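Local coordinates for protein extracellular ligand-binding receptor (Desulfitobacterium hafniense, PDB 4Q6B) that binds leucine and probably hands it, as the substrate-binding protein of an ABC transporter, to the membrane part of that transporter, at residues E9-G14 and G74-I79; G326-D331 and G338-L343. One frame throughout, in Å; residues are numbered along the deposited sequence. Where two conformers were deposited one is given.

In the fold
Contact 1 (9-14 with 74-79) is buried. It joins two neighbouring strands of the parallel sheet in one lobe of a periplasmic binding protein fold. Contact 2 (326-331 with 338-343) is only partly buried. It closes a short loop near the point where the chain enters the mixed sheet through strand 341-347. The two contacts share no strand and do not touch. The centres of contact 1 and contact 2 lie about 25 Å apart. Both meet helix 284-301, contact 1 through I79 and contact 2 through H328. Their chemistry differs. Backbone hydrogen bonds carry contact 1. Contact 2 has none across its segments and relies on a leucine over an imidazole and a CA-H...O approach.

Contact 1: residues E9-G14 and G74-I79; sequences EEIFIG and GIQAVI
F12 and G14 bond to Q76, A77 and I79 through the backbone. The axes of 10-14 and 75-79 run roughly parallel, 28° apart in direction and 4.7 Å apart at closest approach. Q76 N donates to F12 O at 2.9 Å, almost straight at 165°. G14 N donates to A77 O, more bent, and G14 O accepts from I79 N at 2.8 Å. From F12 O to G14 O the first strand advances two residues, while the second takes three, from Q76 N to I79 N. The extra residue leaves A77 N buried with no partner in the model.

The packing is tight round G14, which has no side chain; a CB would press on V78 CG2. I75 CG2 lies 3.8 Å from G14 N. V78 CA makes a CA-H...O contact with G14 O at 3.3 Å. F69 of helix 59-70 touches I75 and V78 on this face. On the other face, I13 CG2 lies anti to the backbone N and reaches I79 CG1 at 4.1 Å. Helix 284-301 packs on I79.

The F12 end is looser. F12 CB lies 3.5 Å from G74 O, which faces the ring edge near the ring plane, but the ring then leads away and is partly exposed. Here a water replaces a direct bond: it accepts from F12 N and donates to G74 O at 2.6 Å.

Direct backbone bonds thus join the strands from F12 O onward, across a one-residue slip in register, and a water carries the pairing at the open end of this parallel, Rossmann-like sheet.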
ATOM      1  N   GLU A   9      29.381 -15.563  -2.658  1.00 46.35           N
ATOM      2  CA  GLU A   9      29.403 -15.420  -1.215  1.00 47.33           C
ATOM      3  C   GLU A   9      28.428 -14.308  -0.880  1.00 41.15           C
ATOM      4  O   GLU A   9      28.158 -14.025   0.306  1.00 38.97           O
ATOM      5  CB  GLU A   9      30.796 -15.089  -0.738  1.00 51.74           C
ATOM      6  CG  GLU A   9      31.783 -16.186  -1.065  1.00 59.50           C
ATOM      7  CD  GLU A   9      33.179 -15.842  -0.609  1.00 67.26           C
ATOM      8  OE1 GLU A   9      33.465 -14.630  -0.476  1.00 66.29           O
ATOM      9  OE2 GLU A   9      33.980 -16.781  -0.374  1.00 72.93           O
ATOM     10  N   GLU A  10      27.893 -13.701  -1.943  1.00 29.84           N
ATOM     11  CA  GLU A  10      26.984 -12.574  -1.783  1.00 26.72           C
ATOM     12  C   GLU A  10      25.858 -12.636  -2.804  1.00 25.53           C
ATOM     13  O   GLU A  10      26.113 -12.852  -4.016  1.00 27.38           O
ATOM     14  CB  GLU A  10      27.758 -11.272  -1.950  1.00 32.95           C
ATOM     15  CG  GLU A  10      26.964 -10.050  -1.559  1.00 35.06           C
ATOM     16  CD  GLU A  10      27.869  -8.889  -1.154  1.00 43.24           C
ATOM     17  OE1 GLU A  10      27.398  -8.025  -0.385  1.00 45.66           O
ATOM     18  OE2 GLU A  10      29.035  -8.832  -1.619  1.00 47.96           O
ATOM     19  N   ILE A  11      24.618 -12.443  -2.345  1.00 20.83           N
ATOM     20  CA  ILE A  11      23.524 -12.252  -3.298  1.00 17.50           C
ATOM     21  C   ILE A  11      22.738 -10.972  -3.099  1.00 18.52           C
ATOM     22  O   ILE A  11      22.702 -10.413  -2.009  1.00 18.87           O
ATOM     23  CB  ILE A  11      22.554 -13.467  -3.402  1.00 35.46           C
ATOM     24  CG1 ILE A  11      21.661 -13.586  -2.187  1.00 31.82           C
ATOM     25  CG2 ILE A  11      23.327 -14.779  -3.675  1.00 38.07           C
ATOM     26  CD1 ILE A  11      20.590 -14.640  -2.412  1.00 30.83           C
ATOM     27  N   PHE A  12      22.093 -10.526  -4.181  1.00 19.12           N
ATOM     28  CA  PHE A  12      21.523  -9.196  -4.212  1.00 13.42           C
ATOM     29  C   PHE A  12      20.037  -9.160  -4.552  1.00 15.27           C
ATOM     30  O   PHE A  12      19.549  -9.863  -5.465  1.00 18.13           O
ATOM     31  CB  PHE A  12      22.299  -8.409  -5.277  1.00 16.16           C
ATOM     32  CG  PHE A  12      23.761  -8.291  -4.995  1.00 19.31           C
ATOM     33  CD1 PHE A  12      24.224  -7.299  -4.153  1.00 21.72           C
ATOM     34  CD2 PHE A  12      24.672  -9.178  -5.562  1.00 23.95           C
ATOM     35  CE1 PHE A  12      25.566  -7.199  -3.880  1.00 18.18           C
ATOM     36  CE2 PHE A  12      26.019  -9.074  -5.273  1.00 26.07           C
ATOM     37  CZ  PHE A  12      26.461  -8.069  -4.438  1.00 22.60           C
ATOM     38  N   ILE A  13      19.322  -8.308  -3.825  1.00 14.64           N
ATOM     39  CA  ILE A  13      17.949  -7.924  -4.195  1.00 11.01           C
ATOM     40  C   ILE A  13      17.981  -6.452  -4.570  1.00 15.59           C
ATOM     41  O   ILE A  13      18.558  -5.655  -3.819  1.00 14.91           O
ATOM     42  CB  ILE A  13      16.984  -8.148  -3.013  1.00 13.79           C
ATOM     43  CG1 ILE A  13      16.857  -9.648  -2.760  1.00 15.04           C
ATOM     44  CG2 ILE A  13      15.597  -7.545  -3.305  1.00 13.90           C
ATOM     45  CD1 ILE A  13      15.947  -9.957  -1.532  1.00 16.45           C
ATOM     46  N   GLY A  14      17.425  -6.118  -5.736  1.00 13.58           N
ATOM     47  CA  GLY A  14      17.248  -4.697  -6.126  1.00 14.43           C
ATOM     48  C   GLY A  14      16.069  -4.035  -5.414  1.00 14.24           C
ATOM     49  O   GLY A  14      15.052  -4.672  -5.093  1.00 13.02           O
ATOM     50  N   GLY A  74      23.081 -10.463 -11.677  1.00 21.08           N
ATOM     51  CA  GLY A  74      23.234 -10.546 -10.244  1.00 20.59           C
ATOM     52  C   GLY A  74      22.032 -10.170  -9.386  1.00 19.89           C
ATOM     53  O   GLY A  74      22.042 -10.383  -8.174  1.00 21.80           O
ATOM     54  N   ILE A  75      20.977  -9.622 -10.000  1.00 17.08           N
ATOM     55  CA  ILE A  75      19.780  -9.250  -9.257  1.00 17.58           C
ATOM     56  C   ILE A  75      18.794 -10.435  -9.205  1.00 15.30           C
ATOM     57  O   ILE A  75      18.357 -10.911 -10.276  1.00 19.27           O
ATOM     58  CB  ILE A  75      19.121  -8.025  -9.930  1.00 17.08           C
ATOM     59  CG1 ILE A  75      20.107  -6.829  -9.949  1.00 16.23           C
ATOM     60  CG2 ILE A  75      17.843  -7.619  -9.235  1.00 16.25           C
ATOM     61  CD1 ILE A  75      20.347  -6.208  -8.549  1.00 16.26           C
ATOM     62  N   GLN A  76      18.457 -10.889  -7.980  1.00 13.53           N
ATOM     63  CA  GLN A  76      17.654 -12.120  -7.816  1.00 12.27           C
ATOM     64  C   GLN A  76      16.176 -11.828  -7.848  1.00 14.51           C
ATOM     65  O   GLN A  76      15.375 -12.714  -8.183  1.00 16.55           O
ATOM     66  CB  GLN A  76      17.979 -12.818  -6.483  1.00 12.05           C
ATOM     67  CG  GLN A  76      19.491 -13.153  -6.291  1.00 15.47           C
ATOM     68  CD  GLN A  76      20.063 -14.247  -7.211  1.00 19.68           C
ATOM     69  OE1 GLN A  76      19.320 -14.990  -7.870  1.00 23.64           O
ATOM     70  NE2 GLN A  76      21.398 -14.362  -7.243  1.00 18.18           N
ATOM     71  N   ALA A  77      15.827 -10.598  -7.494  1.00 14.47           N
ATOM     72  CA  ALA A  77      14.442 -10.109  -7.394  1.00 14.56           C
ATOM     73  C   ALA A  77      14.516  -8.598  -7.163  1.00 14.62           C
ATOM     74  O   ALA A  77      15.574  -8.053  -6.804  1.00 12.97           O
ATOM     75  CB  ALA A  77      13.705 -10.781  -6.228  1.00 13.67           C
ATOM     76  N   VAL A  78      13.391  -7.916  -7.380  1.00 13.10           N
ATOM     77  CA  VAL A  78      13.254  -6.480  -7.109  1.00 13.31           C
ATOM     78  C   VAL A  78      12.058  -6.176  -6.218  1.00 11.84           C
ATOM     79  O   VAL A  78      10.951  -6.712  -6.413  1.00 12.34           O
ATOM     80  CB  VAL A  78      13.122  -5.691  -8.463  1.00 14.58           C
ATOM     81  CG1 VAL A  78      12.846  -4.152  -8.265  1.00 13.00           C
ATOM     82  CG2 VAL A  78      14.367  -5.925  -9.264  1.00 15.21           C
ATOM     83  N   ILE A  79      12.296  -5.285  -5.247  1.00 11.47           N
ATOM     84  CA  ILE A  79      11.256  -4.736  -4.361  1.00 10.01           C
ATOM     85  C   ILE A  79      10.966  -3.339  -4.892  1.00 13.42           C
ATOM     86  O   ILE A  79      11.871  -2.519  -5.004  1.00 14.32           O
ATOM     87  CB  ILE A  79      11.740  -4.626  -2.889  1.00 10.06           C
ATOM     88  CG1 ILE A  79      11.894  -6.044  -2.339  1.00 12.85           C
ATOM     89  CG2 ILE A  79      10.659  -3.949  -2.022  1.00 13.31           C
ATOM     90  CD1 ILE A  79      12.517  -6.087  -0.968  1.00 16.41           C
TER
HETATM   91  O   HOH W   1      22.948 -12.237  -6.579  1.00 16.26           O

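Contact 2: residues G326-D331 and G338-L343; sequences GMHRFD and GDLVVL
L340 CG stands anti to its carbonyl carbon: chi1 -63° sets it beside the backbone N, and chi2 162° then turns both methyls to the H328 ring. H328 CG is likewise anti to its carbonyl carbon, and the ring offers one face to L340 CD2. The two side chains cross at about a right angle. L340 CD2 lies 4.2 Å from the H328 ring centroid, offset toward the rim, a CH-pi contact. L340 CD1 meets the ring at H328 ND1, 3.8 Å away. L340 CD2 also rests 3.6 Å from M327 O.

M327 O also receives G338 CA at 3.1 Å, a CA-H...O contact with 149° at the hydrogen. G338 has no side chain, and a CB would run into M327 O. D339, just before L340, centres an inverse gamma turn, with a weak bond from L340 N to G338 O.

Carboxylates grip both ring nitrogens: ND1 bonds D336 OD2 and NE2 bonds D291 OD2. They fix the ring's rotation and would probably favour a protonated imidazole. An alanine in place of L340 would remove both methyls, and is likely to open a gap over the H328 face and beside M327 O.

No hydrogen bond links the two segments. D336 bridges them instead, since its OD1 accepts from both R329 N and G338 N. H328 pairs with W321 in the small antiparallel sheet, while D291 reaches it from helix 284-301. Further along, strand 341-347 carries V341 and L343, which pack on helix 126-139, and V342, which pairs with S256 of strand 253-257.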
ATOM      1  N   GLY A 326       0.684  -9.524   9.234  1.00 17.56           N
ATOM      2  CA  GLY A 326      -0.410 -10.499   9.252  1.00 16.79           C
ATOM      3  C   GLY A 326      -0.135 -11.663   8.280  1.00 22.02           C
ATOM      4  O   GLY A 326       1.022 -11.942   7.907  1.00 20.14           O
HETATM    5  N   MSE A 327      -1.191 -12.341   7.848  0.51 20.90           N
HETATM    6  CA  MSE A 327      -0.966 -13.460   6.964  0.51 20.70           C
HETATM    7  C   MSE A 327      -0.998 -13.053   5.512  0.51 20.48           C
HETATM    8  O   MSE A 327      -1.962 -12.419   5.052  0.51 22.91           O
HETATM    9  CB  MSE A 327      -1.935 -14.604   7.230  0.51 23.44           C
HETATM   10  CG  MSE A 327      -1.606 -15.785   6.358  0.51 29.47           C
HETATM   11 SE   MSE A 327      -2.725 -15.795   4.777  0.51 57.24          SE
HETATM   12  CE  MSE A 327      -4.067 -16.968   5.523  0.51 45.50           C
ATOM     13  N   HIS A 328       0.072 -13.414   4.807  1.00 17.19           N
ATOM     14  CA  HIS A 328       0.239 -13.115   3.382  1.00 19.04           C
ATOM     15  C   HIS A 328      -0.113 -14.347   2.565  1.00 24.69           C
ATOM     16  O   HIS A 328       0.131 -15.456   2.996  1.00 23.54           O
ATOM     17  CB  HIS A 328       1.704 -12.757   3.091  1.00 17.66           C
ATOM     18  CG  HIS A 328       2.135 -11.420   3.645  1.00 18.56           C
ATOM     19  ND1 HIS A 328       1.941 -10.225   2.972  1.00 15.41           N
ATOM     20  CD2 HIS A 328       2.775 -11.095   4.797  1.00 17.35           C
ATOM     21  CE1 HIS A 328       2.439  -9.227   3.687  1.00 18.28           C
ATOM     22  NE2 HIS A 328       2.949  -9.731   4.799  1.00 14.82           N
ATOM     23  N   ARG A 329      -0.669 -14.158   1.374  1.00 19.05           N
ATOM     24  CA  ARG A 329      -0.812 -15.286   0.459  1.00 18.25           C
ATOM     25  C   ARG A 329      -0.991 -14.752  -0.946  1.00 20.96           C
ATOM     26  O   ARG A 329      -1.865 -13.923  -1.179  1.00 17.88           O
ATOM     27  CB  ARG A 329      -2.011 -16.134   0.841  1.00 16.88           C
ATOM     28  CG  ARG A 329      -2.143 -17.339  -0.048  1.00 17.97           C
ATOM     29  CD  ARG A 329      -3.342 -18.156   0.359  1.00 20.16           C
ATOM     30  NE  ARG A 329      -3.219 -19.453  -0.334  1.00 27.06           N
ATOM     31  CZ  ARG A 329      -3.856 -20.565   0.033  1.00 27.09           C
ATOM     32  NH1 ARG A 329      -3.684 -21.696  -0.664  1.00 30.31           N
ATOM     33  NH2 ARG A 329      -4.655 -20.558   1.100  1.00 24.09           N
ATOM     34  N   PHE A 330      -0.161 -15.211  -1.868  1.00 18.31           N
ATOM     35  CA  PHE A 330      -0.227 -14.703  -3.253  1.00 18.42           C
ATOM     36  C   PHE A 330      -1.132 -15.565  -4.086  1.00 20.91           C
ATOM     37  O   PHE A 330      -1.089 -16.795  -3.986  1.00 30.03           O
ATOM     38  CB  PHE A 330       1.150 -14.687  -3.885  1.00 17.89           C
ATOM     39  CG  PHE A 330       2.077 -13.778  -3.223  1.00 17.92           C
ATOM     40  CD1 PHE A 330       1.805 -12.424  -3.178  1.00 16.06           C
ATOM     41  CD2 PHE A 330       3.261 -14.255  -2.691  1.00 24.24           C
ATOM     42  CE1 PHE A 330       2.675 -11.564  -2.573  1.00 18.66           C
ATOM     43  CE2 PHE A 330       4.153 -13.370  -2.109  1.00 24.58           C
ATOM     44  CZ  PHE A 330       3.839 -12.020  -2.059  1.00 23.16           C
ATOM     45  N   ASP A 331      -1.980 -14.936  -4.900  1.00 19.13           N
ATOM     46  CA  ASP A 331      -2.793 -15.701  -5.831  1.00 21.24           C
ATOM     47  C   ASP A 331      -2.126 -15.826  -7.214  1.00 18.93           C
ATOM     48  O   ASP A 331      -0.960 -15.425  -7.395  1.00 17.57           O
ATOM     49  CB  ASP A 331      -4.254 -15.201  -5.896  1.00 22.49           C
ATOM     50  CG  ASP A 331      -4.421 -13.848  -6.615  1.00 26.19           C
ATOM     51  OD1 ASP A 331      -3.465 -13.328  -7.209  1.00 21.59           O
ATOM     52  OD2 ASP A 331      -5.552 -13.311  -6.605  1.00 33.77           O
ATOM     53  N   GLY A 338      -4.139 -12.141   1.515  1.00 19.81           N
ATOM     54  CA  GLY A 338      -4.193 -12.316   2.965  1.00 26.39           C
ATOM     55  C   GLY A 338      -5.093 -11.275   3.608  1.00 26.24           C
ATOM     56  O   GLY A 338      -5.329 -10.232   3.001  1.00 23.48           O
ATOM     57  N   ASP A 339      -5.595 -11.530   4.812  1.00 27.10           N
ATOM     58  CA  ASP A 339      -6.386 -10.501   5.507  1.00 26.76           C
ATOM     59  C   ASP A 339      -5.447  -9.458   6.130  1.00 29.05           C
ATOM     60  O   ASP A 339      -5.119  -9.501   7.321  1.00 32.16           O
ATOM     61  CB  ASP A 339      -7.347 -11.092   6.548  1.00 36.19           C
ATOM     62  CG  ASP A 339      -8.596 -10.227   6.732  1.00 43.39           C
ATOM     63  OD1 ASP A 339      -8.473  -8.976   6.642  1.00 42.56           O
ATOM     64  OD2 ASP A 339      -9.699 -10.789   6.923  1.00 49.38           O
ATOM     65  N   LEU A 340      -5.025  -8.515   5.289  1.00 18.67           N
ATOM     66  CA  LEU A 340      -4.002  -7.540   5.664  1.00 14.32           C
ATOM     67  C   LEU A 340      -4.561  -6.123   5.869  1.00 15.27           C
ATOM     68  O   LEU A 340      -3.810  -5.247   6.289  1.00 16.82           O
ATOM     69  CB  LEU A 340      -2.950  -7.439   4.564  1.00 14.00           C
ATOM     70  CG  LEU A 340      -2.241  -8.778   4.409  1.00 16.83           C
ATOM     71  CD1 LEU A 340      -1.550  -8.811   3.059  1.00 16.96           C
ATOM     72  CD2 LEU A 340      -1.229  -8.964   5.564  1.00 23.05           C
ATOM     73  N   VAL A 341      -5.838  -5.883   5.583  1.00 14.79           N
ATOM     74  CA  VAL A 341      -6.346  -4.520   5.732  1.00 14.98           C
ATOM     75  C   VAL A 341      -6.464  -4.162   7.225  1.00 15.46           C
ATOM     76  O   VAL A 341      -7.006  -4.954   8.051  1.00 17.75           O
ATOM     77  CB  VAL A 341      -7.709  -4.354   5.066  1.00 15.92           C
ATOM     78  CG1 VAL A 341      -8.378  -2.977   5.472  1.00 16.46           C
ATOM     79  CG2 VAL A 341      -7.554  -4.463   3.539  1.00 18.24           C
ATOM     80  N   VAL A 342      -6.007  -2.942   7.576  1.00 15.16           N
ATOM     81  CA  VAL A 342      -6.134  -2.446   8.956  1.00 15.79           C
ATOM     82  C   VAL A 342      -6.807  -1.080   8.886  1.00 16.29           C
ATOM     83  O   VAL A 342      -6.357  -0.204   8.120  1.00 17.10           O
ATOM     84  CB  VAL A 342      -4.722  -2.296   9.565  1.00 15.21           C
ATOM     85  CG1 VAL A 342      -4.754  -1.627  10.977  1.00 16.03           C
ATOM     86  CG2 VAL A 342      -4.018  -3.653   9.656  1.00 14.89           C
ATOM     87  N   LEU A 343      -7.907  -0.919   9.596  1.00 17.38           N
ATOM     88  CA  LEU A 343      -8.609   0.370   9.633  1.00 18.09           C
ATOM     89  C   LEU A 343      -8.044   1.190  10.797  1.00 20.12           C
ATOM     90  O   LEU A 343      -7.855   0.692  11.926  1.00 20.74           O
ATOM     91  CB  LEU A 343     -10.108   0.172   9.786  1.00 21.30           C
ATOM     92  CG  LEU A 343     -10.764  -0.700   8.708  1.00 20.55           C
ATOM     93  CD1 LEU A 343     -12.293  -0.590   8.795  1.00 25.39           C
ATOM     94  CD2 LEU A 343     -10.329  -0.265   7.341  1.00 18.85           C
TER